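Local coordinates for uncharacterized protein YLR132C (PDB 6PFQ), which belongs to the 2H phosphodiesterase superfamily as a yeast Usb1 and probably acts as an exoribonuclease on U6 snRNA, at residues K21-M26 / L194-F200; L98-W102 / L191-R195. One frame throughout, in Å; residues are numbered along the deposited sequence.

Contact 1 of 2, residues K21-M26 / L194-F200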
ATOM      1  N   LYS A  21      -5.749 -15.521 -12.258  1.00 39.20           N
ATOM      2  CA  LYS A  21      -4.995 -14.894 -13.341  1.00 36.70           C
ATOM      3  C   LYS A  21      -4.096 -13.773 -12.814  1.00 30.16           C
ATOM      4  O   LYS A  21      -2.944 -13.645 -13.234  1.00 34.28           O
ATOM      5  CB  LYS A  21      -5.925 -14.332 -14.409  1.00 37.29           C
ATOM      6  CG  LYS A  21      -5.145 -13.628 -15.510  1.00 41.71           C
ATOM      7  CD  LYS A  21      -5.984 -13.281 -16.733  1.00 63.45           C
ATOM      8  CE  LYS A  21      -5.091 -13.073 -17.953  1.00 70.58           C
ATOM      9  NZ  LYS A  21      -4.003 -14.104 -18.061  1.00 71.66           N
ATOM     10  N   GLN A  22      -4.612 -12.958 -11.905  1.00 30.94           N
ATOM     11  CA  GLN A  22      -3.801 -11.878 -11.347  1.00 31.65           C
ATOM     12  C   GLN A  22      -2.609 -12.439 -10.567  1.00 32.80           C
ATOM     13  O   GLN A  22      -1.503 -11.882 -10.597  1.00 28.98           O
ATOM     14  CB  GLN A  22      -4.695 -11.018 -10.465  1.00 27.54           C
ATOM     15  CG  GLN A  22      -5.782 -10.302 -11.271  1.00 26.94           C
ATOM     16  CD  GLN A  22      -6.760  -9.635 -10.365  1.00 33.58           C
ATOM     17  OE1 GLN A  22      -7.167 -10.215  -9.363  1.00 34.47           O
ATOM     18  NE2 GLN A  22      -7.105  -8.385 -10.668  1.00 33.01           N
ATOM     19  N   GLN A  23      -2.810 -13.536  -9.847  1.00 30.63           N
ATOM     20  CA  GLN A  23      -1.685 -14.137  -9.130  1.00 32.02           C
ATOM     21  C   GLN A  23      -0.579 -14.558 -10.086  1.00 34.79           C
ATOM     22  O   GLN A  23       0.609 -14.345  -9.800  1.00 30.32           O
ATOM     23  CB  GLN A  23      -2.164 -15.339  -8.308  1.00 31.59           C
ATOM     24  CG  GLN A  23      -3.141 -14.971  -7.206  1.00 36.63           C
ATOM     25  CD  GLN A  23      -3.866 -16.215  -6.648  1.00 49.96           C
ATOM     26  OE1 GLN A  23      -3.434 -17.349  -6.868  1.00 50.05           O
ATOM     27  NE2 GLN A  23      -4.984 -15.996  -5.954  1.00 48.47           N
ATOM     28  N   GLN A  24      -0.956 -15.159 -11.231  1.00 31.36           N
ATOM     29  CA  GLN A  24       0.033 -15.655 -12.191  1.00 32.95           C
ATOM     30  C   GLN A  24       0.756 -14.516 -12.875  1.00 33.77           C
ATOM     31  O   GLN A  24       1.953 -14.629 -13.188  1.00 32.31           O
ATOM     32  CB  GLN A  24      -0.642 -16.525 -13.256  1.00 39.05           C
ATOM     33  CG  GLN A  24      -1.436 -17.671 -12.703  1.00 55.43           C
ATOM     34  CD  GLN A  24      -2.153 -18.442 -13.798  1.00 65.10           C
ATOM     35  OE1 GLN A  24      -1.843 -18.295 -14.984  1.00 69.45           O
ATOM     36  NE2 GLN A  24      -3.119 -19.257 -13.406  1.00 60.37           N
ATOM     37  N   ILE A  25       0.026 -13.433 -13.175  1.00 30.21           N
ATOM     38  CA  ILE A  25       0.674 -12.242 -13.718  1.00 33.19           C
ATOM     39  C   ILE A  25       1.672 -11.690 -12.704  1.00 30.48           C
ATOM     40  O   ILE A  25       2.809 -11.347 -13.042  1.00 25.69           O
ATOM     41  CB  ILE A  25      -0.399 -11.218 -14.133  1.00 30.38           C
ATOM     42  CG1 ILE A  25      -1.088 -11.762 -15.399  1.00 31.88           C
ATOM     43  CG2 ILE A  25       0.197  -9.823 -14.406  1.00 23.86           C
ATOM     44  CD1 ILE A  25      -2.234 -10.962 -15.822  1.00 41.55           C
ATOM     45  N   MET A  26       1.294 -11.642 -11.439  1.00 28.45           N
ATOM     46  CA  MET A  26       2.250 -11.063 -10.492  1.00 27.06           C
ATOM     47  C   MET A  26       3.467 -11.975 -10.304  1.00 30.80           C
ATOM     48  O   MET A  26       4.591 -11.479 -10.166  1.00 27.30           O
ATOM     49  CB  MET A  26       1.568 -10.773  -9.149  1.00 28.60           C
ATOM     50  CG  MET A  26       0.579  -9.564  -9.206  1.00 27.99           C
ATOM     51  SD  MET A  26       1.279  -8.106 -10.105  1.00 28.11           S
ATOM     52  CE  MET A  26       2.838  -7.900  -9.157  1.00 24.26           C
ATOM     53  N   LEU A 194       0.683  -5.719 -16.168  1.00 24.40           N
ATOM     54  CA  LEU A 194       0.210  -5.575 -14.797  1.00 24.93           C
ATOM     55  C   LEU A 194      -0.946  -4.584 -14.741  1.00 28.72           C
ATOM     56  O   LEU A 194      -2.009  -4.886 -14.172  1.00 26.59           O
ATOM     57  CB  LEU A 194       1.372  -5.141 -13.894  1.00 25.18           C
ATOM     58  CG  LEU A 194       1.063  -4.917 -12.419  1.00 25.56           C
ATOM     59  CD1 LEU A 194       2.366  -5.037 -11.624  1.00 26.85           C
ATOM     60  CD2 LEU A 194       0.473  -3.506 -12.196  1.00 28.41           C
ATOM     61  N   ARG A 195      -0.755  -3.381 -15.313  1.00 25.66           N
ATOM     62  CA  ARG A 195      -1.813  -2.365 -15.200  1.00 28.82           C
ATOM     63  C   ARG A 195      -3.109  -2.834 -15.865  1.00 29.11           C
ATOM     64  O   ARG A 195      -4.201  -2.501 -15.401  1.00 28.09           O
ATOM     65  CB  ARG A 195      -1.374  -1.035 -15.830  1.00 27.25           C
ATOM     66  CG  ARG A 195      -0.182  -0.368 -15.072  1.00 28.84           C
ATOM     67  CD  ARG A 195       0.120   1.039 -15.607  1.00 27.59           C
ATOM     68  NE  ARG A 195       0.486   0.986 -17.011  1.00 26.81           N
ATOM     69  CZ  ARG A 195       1.711   1.144 -17.510  1.00 28.73           C
ATOM     70  NH1 ARG A 195       2.734   1.397 -16.729  1.00 26.56           N
ATOM     71  NH2 ARG A 195       1.906   1.045 -18.821  1.00 35.65           N
ATOM     72  N   ALA A 196      -3.020  -3.609 -16.948  1.00 25.20           N
ATOM     73  CA  ALA A 196      -4.261  -4.018 -17.600  1.00 28.24           C
ATOM     74  C   ALA A 196      -5.035  -5.008 -16.736  1.00 34.88           C
ATOM     75  O   ALA A 196      -6.264  -5.083 -16.818  1.00 36.85           O
ATOM     76  CB  ALA A 196      -3.961  -4.617 -18.987  1.00 30.18           C
ATOM     77  N   ASN A 197      -4.351  -5.770 -15.894  1.00 31.19           N
ATOM     78  CA  ASN A 197      -4.998  -6.883 -15.215  1.00 33.64           C
ATOM     79  C   ASN A 197      -5.203  -6.703 -13.715  1.00 33.72           C
ATOM     80  O   ASN A 197      -6.069  -7.381 -13.141  1.00 29.67           O
ATOM     81  CB  ASN A 197      -4.168  -8.141 -15.433  1.00 31.65           C
ATOM     82  CG  ASN A 197      -4.337  -8.677 -16.815  1.00 39.79           C
ATOM     83  OD1 ASN A 197      -5.302  -9.380 -17.078  1.00 39.43           O
ATOM     84  ND2 ASN A 197      -3.429  -8.312 -17.727  1.00 32.11           N
ATOM     85  N   LEU A 198      -4.399  -5.865 -13.064  1.00 27.79           N
ATOM     86  CA  LEU A 198      -4.468  -5.686 -11.611  1.00 26.43           C
ATOM     87  C   LEU A 198      -5.435  -4.537 -11.325  1.00 32.75           C
ATOM     88  O   LEU A 198      -5.067  -3.404 -10.978  1.00 27.05           O
ATOM     89  CB  LEU A 198      -3.062  -5.453 -11.027  1.00 21.60           C
ATOM     90  CG  LEU A 198      -2.293  -6.751 -10.632  1.00 26.48           C
ATOM     91  CD1 LEU A 198      -2.989  -7.466  -9.456  1.00 26.37           C
ATOM     92  CD2 LEU A 198      -2.101  -7.720 -11.815  1.00 23.79           C
ATOM     93  N   GLN A 199      -6.711  -4.831 -11.571  1.00 28.04           N
ATOM     94  CA  GLN A 199      -7.791  -3.894 -11.316  1.00 25.40           C
ATOM     95  C   GLN A 199      -8.839  -4.577 -10.443  1.00 34.39           C
ATOM     96  O   GLN A 199      -9.021  -5.799 -10.512  1.00 32.20           O
ATOM     97  CB  GLN A 199      -8.432  -3.384 -12.614  1.00 28.76           C
ATOM     98  CG  GLN A 199      -7.381  -2.915 -13.617  1.00 37.75           C
ATOM     99  CD  GLN A 199      -7.968  -2.134 -14.767  1.00 41.12           C
ATOM    100  OE1 GLN A 199      -9.135  -1.743 -14.732  1.00 37.20           O
ATOM    101  NE2 GLN A 199      -7.151  -1.889 -15.799  1.00 37.15           N
ATOM    102  N   PHE A 200      -9.495  -3.772  -9.605  1.00 30.49           N
ATOM    103  CA  PHE A 200     -10.378  -4.259  -8.557  1.00 32.16           C
ATOM    104  C   PHE A 200     -11.535  -3.279  -8.367  1.00 32.62           C
ATOM    105  O   PHE A 200     -11.433  -2.089  -8.674  1.00 27.88           O
ATOM    106  CB  PHE A 200      -9.625  -4.434  -7.221  1.00 29.98           C
ATOM    107  CG  PHE A 200      -8.369  -5.246  -7.330  1.00 32.86           C
ATOM    108  CD1 PHE A 200      -7.166  -4.643  -7.658  1.00 29.64           C
ATOM    109  CD2 PHE A 200      -8.386  -6.609  -7.089  1.00 30.63           C
ATOM    110  CE1 PHE A 200      -6.001  -5.385  -7.770  1.00 26.73           C
ATOM    111  CE2 PHE A 200      -7.218  -7.361  -7.207  1.00 30.32           C
ATOM    112  CZ  PHE A 200      -6.031  -6.744  -7.548  1.00 30.25           C
TER
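Gln22 NE2 stands over one face of the Phe200 ring, offset toward CE2 and CZ, and the amide plane is inclined 43° to the ring. Gln22 OE1 sits lower and outside the rim, 3.6 Å from Phe200 CE2. The second flat group across the contact is the amide of Asn197: Ile25 CD1 sits over one of its faces, almost directly above Asn197 CG at 3.3 Å, and the two side chains meet at about a right angle. The ND2 end of this amide turns back to Leu193 O in its own helix.

In the plane of its own amide, Gln22 NE2 gives a nearly straight hydrogen bond of 2.9 Å to Asn197 O, with an N-H...O angle of 172°. A second bond from the same nitrogen, to Gln199 O, is weak. The side chain reaches this far because it is extended beyond CG (chi2 172°). The straight bond to Asn197 O helps fix the rotation of the amide, and both acceptors are carbonyls at and just beyond the end of helix 191-197.

Deeper in, the chain of Met26 is bent at both its second and third torsions, which folds its sulfur toward the leucines: Met26 SD is 3.6 Å from Leu194 CD1 and 3.8 Å from Leu198 CD2. Phe157 of strand 154-161 touches all three of these side chains.

The start of helix 20-39 thus packs on the C-terminal turn of helix 191-197, whose exit, through an inverse gamma turn centred on Leu198, leads into strand 200-202 of the 2H phosphodiesterase fold.

Contact 2 of 2, residues L98-W102 / L191-R195; sequences LSGGW and LPLLR
Arg195 NH1 donates to Gly100 O at 2.8 Å, the one direct hydrogen bond between the segments. It is bent, with an N-H...O angle of 139°, and the donor stands above the carbonyl plane. A kink at chi3 (-61°) in the arginine chain turns the guanidinium back over its own helix, where Leu191 O lies above the centre of one face; Arg195 CD meanwhile runs alongside the glycine, 3.7 Å from Gly100 N.

Beside the arginine the contact is apolar. Leu191 CD2 takes the six-membered ring of Trp102, sitting over its face 3.7 Å from the centroid and 14° off the normal, a CH-pi contact, while Leu191 CD1 packs beside the pyrrole atoms CD1 and NE1 and against Gly101 CA. Leu194 divides its two branches: CD1 approaches Trp102 CH2 obliquely, and CD2 meets Leu98 CD1 at 3.8 Å. The indole NE1 is bonded to Ala187 O.

At the far end a water accepts from Leu98 N and donates to Arg195 O, each at 2.8 Å; Gln199 NE2 also bonds to that oxygen. Arginine and water thus tie main-chain groups of the corner and the strand to the helix, while leucine methyls and an indole face supply the apolar packing between them.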
ATOM      1  N   LEU A  98      -4.305   1.021 -11.581  1.00 25.45           N
ATOM      2  CA  LEU A  98      -2.962   1.568 -11.397  1.00 24.47           C
ATOM      3  C   LEU A  98      -2.499   2.317 -12.641  1.00 24.05           C
ATOM      4  O   LEU A  98      -2.946   2.043 -13.759  1.00 25.27           O
ATOM      5  CB  LEU A  98      -1.979   0.449 -11.076  1.00 25.32           C
ATOM      6  CG  LEU A  98      -2.551  -0.360  -9.876  1.00 29.98           C
ATOM      7  CD1 LEU A  98      -1.904  -1.711  -9.833  1.00 29.30           C
ATOM      8  CD2 LEU A  98      -2.399   0.452  -8.557  1.00 25.55           C
ATOM      9  N   SER A  99      -1.590   3.263 -12.446  1.00 20.81           N
ATOM     10  CA  SER A  99      -1.097   4.018 -13.580  1.00 20.35           C
ATOM     11  C   SER A  99       0.381   4.292 -13.353  1.00 26.94           C
ATOM     12  O   SER A  99       0.836   4.371 -12.201  1.00 23.83           O
ATOM     13  CB  SER A  99      -1.918   5.316 -13.676  1.00 30.31           C
ATOM     14  OG  SER A  99      -1.331   6.191 -14.550  1.00 36.73           O
ATOM     15  N   GLY A 100       1.147   4.408 -14.445  1.00 23.37           N
ATOM     16  CA  GLY A 100       2.518   4.886 -14.293  1.00 23.66           C
ATOM     17  C   GLY A 100       3.478   3.744 -14.027  1.00 26.75           C
ATOM     18  O   GLY A 100       3.184   2.573 -14.271  1.00 26.37           O
ATOM     19  N   GLY A 101       4.673   4.106 -13.554  1.00 25.14           N
ATOM     20  CA  GLY A 101       5.767   3.167 -13.434  1.00 25.44           C
ATOM     21  C   GLY A 101       5.976   2.663 -12.007  1.00 26.53           C
ATOM     22  O   GLY A 101       5.209   2.942 -11.080  1.00 23.32           O
ATOM     23  N   TRP A 102       7.048   1.902 -11.845  1.00 22.02           N
ATOM     24  CA  TRP A 102       7.403   1.399 -10.526  1.00 19.96           C
ATOM     25  C   TRP A 102       7.770   2.535  -9.595  1.00 22.94           C
ATOM     26  O   TRP A 102       8.456   3.487  -9.993  1.00 22.29           O
ATOM     27  CB  TRP A 102       8.609   0.466 -10.609  1.00 19.32           C
ATOM     28  CG  TRP A 102       8.371  -0.832 -11.237  1.00 19.68           C
ATOM     29  CD1 TRP A 102       9.069  -1.343 -12.316  1.00 26.29           C
ATOM     30  CD2 TRP A 102       7.420  -1.859 -10.845  1.00 21.47           C
ATOM     31  NE1 TRP A 102       8.611  -2.590 -12.599  1.00 22.64           N
ATOM     32  CE2 TRP A 102       7.597  -2.935 -11.733  1.00 24.42           C
ATOM     33  CE3 TRP A 102       6.437  -1.961  -9.844  1.00 22.24           C
ATOM     34  CZ2 TRP A 102       6.831  -4.114 -11.653  1.00 25.98           C
ATOM     35  CZ3 TRP A 102       5.687  -3.143  -9.742  1.00 22.03           C
ATOM     36  CH2 TRP A 102       5.896  -4.209 -10.651  1.00 21.54           C
ATOM     37  N   LEU A 191       5.045  -3.859 -17.175  1.00 23.13           N
ATOM     38  CA  LEU A 191       4.051  -3.040 -16.496  1.00 22.95           C
ATOM     39  C   LEU A 191       2.744  -2.874 -17.268  1.00 24.79           C
ATOM     40  O   LEU A 191       1.688  -2.830 -16.610  1.00 27.10           O
ATOM     41  CB  LEU A 191       4.648  -1.670 -16.141  1.00 26.78           C
ATOM     42  CG  LEU A 191       5.461  -1.738 -14.832  1.00 26.79           C
ATOM     43  CD1 LEU A 191       6.108  -0.386 -14.544  1.00 26.63           C
ATOM     44  CD2 LEU A 191       4.544  -2.094 -13.652  1.00 25.58           C
ATOM     45  N   PRO A 192       2.715  -2.817 -18.605  1.00 28.49           N
ATOM     46  CA  PRO A 192       1.397  -2.744 -19.267  1.00 28.12           C
ATOM     47  C   PRO A 192       0.527  -3.936 -18.944  1.00 32.84           C
ATOM     48  O   PRO A 192      -0.683  -3.775 -18.742  1.00 28.50           O
ATOM     49  CB  PRO A 192       1.746  -2.657 -20.759  1.00 29.00           C
ATOM     50  CG  PRO A 192       3.087  -1.940 -20.760  1.00 34.55           C
ATOM     51  CD  PRO A 192       3.824  -2.550 -19.541  1.00 28.49           C
ATOM     52  N   LEU A 193       1.120  -5.141 -18.898  1.00 28.19           N
ATOM     53  CA  LEU A 193       0.379  -6.337 -18.516  1.00 30.26           C
ATOM     54  C   LEU A 193      -0.151  -6.218 -17.088  1.00 27.34           C
ATOM     55  O   LEU A 193      -1.288  -6.603 -16.795  1.00 27.40           O
ATOM     56  CB  LEU A 193       1.295  -7.559 -18.656  1.00 30.96           C
ATOM     57  CG  LEU A 193       0.752  -8.892 -18.139  1.00 29.26           C
ATOM     58  CD1 LEU A 193      -0.282  -9.469 -19.162  1.00 33.38           C
ATOM     59  CD2 LEU A 193       1.886  -9.886 -17.888  1.00 29.61           C
ATOM     60  N   LEU A 194       0.683  -5.719 -16.168  1.00 24.40           N
ATOM     61  CA  LEU A 194       0.210  -5.575 -14.797  1.00 24.93           C
ATOM     62  C   LEU A 194      -0.946  -4.584 -14.741  1.00 28.72           C
ATOM     63  O   LEU A 194      -2.009  -4.886 -14.172  1.00 26.59           O
ATOM     64  CB  LEU A 194       1.372  -5.141 -13.894  1.00 25.18           C
ATOM     65  CG  LEU A 194       1.063  -4.917 -12.419  1.00 25.56           C
ATOM     66  CD1 LEU A 194       2.366  -5.037 -11.624  1.00 26.85           C
ATOM     67  CD2 LEU A 194       0.473  -3.506 -12.196  1.00 28.41           C
ATOM     68  N   ARG A 195      -0.755  -3.381 -15.313  1.00 25.66           N
ATOM     69  CA  ARG A 195      -1.813  -2.365 -15.200  1.00 28.82           C
ATOM     70  C   ARG A 195      -3.109  -2.834 -15.865  1.00 29.11           C
ATOM     71  O   ARG A 195      -4.201  -2.501 -15.401  1.00 28.09           O
ATOM     72  CB  ARG A 195      -1.374  -1.035 -15.830  1.00 27.25           C
ATOM     73  CG  ARG A 195      -0.182  -0.368 -15.072  1.00 28.84           C
ATOM     74  CD  ARG A 195       0.120   1.039 -15.607  1.00 27.59           C
ATOM     75  NE  ARG A 195       0.486   0.986 -17.011  1.00 26.81           N
ATOM     76  CZ  ARG A 195       1.711   1.144 -17.510  1.00 28.73           C
ATOM     77  NH1 ARG A 195       2.734   1.397 -16.729  1.00 26.56           N
ATOM     78  NH2 ARG A 195       1.906   1.045 -18.821  1.00 35.65           N
TER
HETATM   79  O   HOH W   1      -4.376  -1.462 -12.827  1.00 26.14           O

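Overall arrangement
Contacts 1 and 2 lie 10 Å apart between centres and share Leu194 and Arg195, so helix 191-197 is packed between two partners. Along the chain helix 20-39 comes first, then the corner after strand 94-99, and last the short helix on which both contacts end. They also touch directly, through Ile25 CG2 with Leu193 CD2 and Leu198 O with Leu98 CD1. Strand 200-202, which follows the helix, pairs antiparallel with 94-99 in the six-stranded sheet. One short helix can thus bind a long helix to a sheet. Both contacts also touch strand 154-161, whose His154 and Ser156 bind UMP in a crystal structure of this protein, although no UMP is bound here.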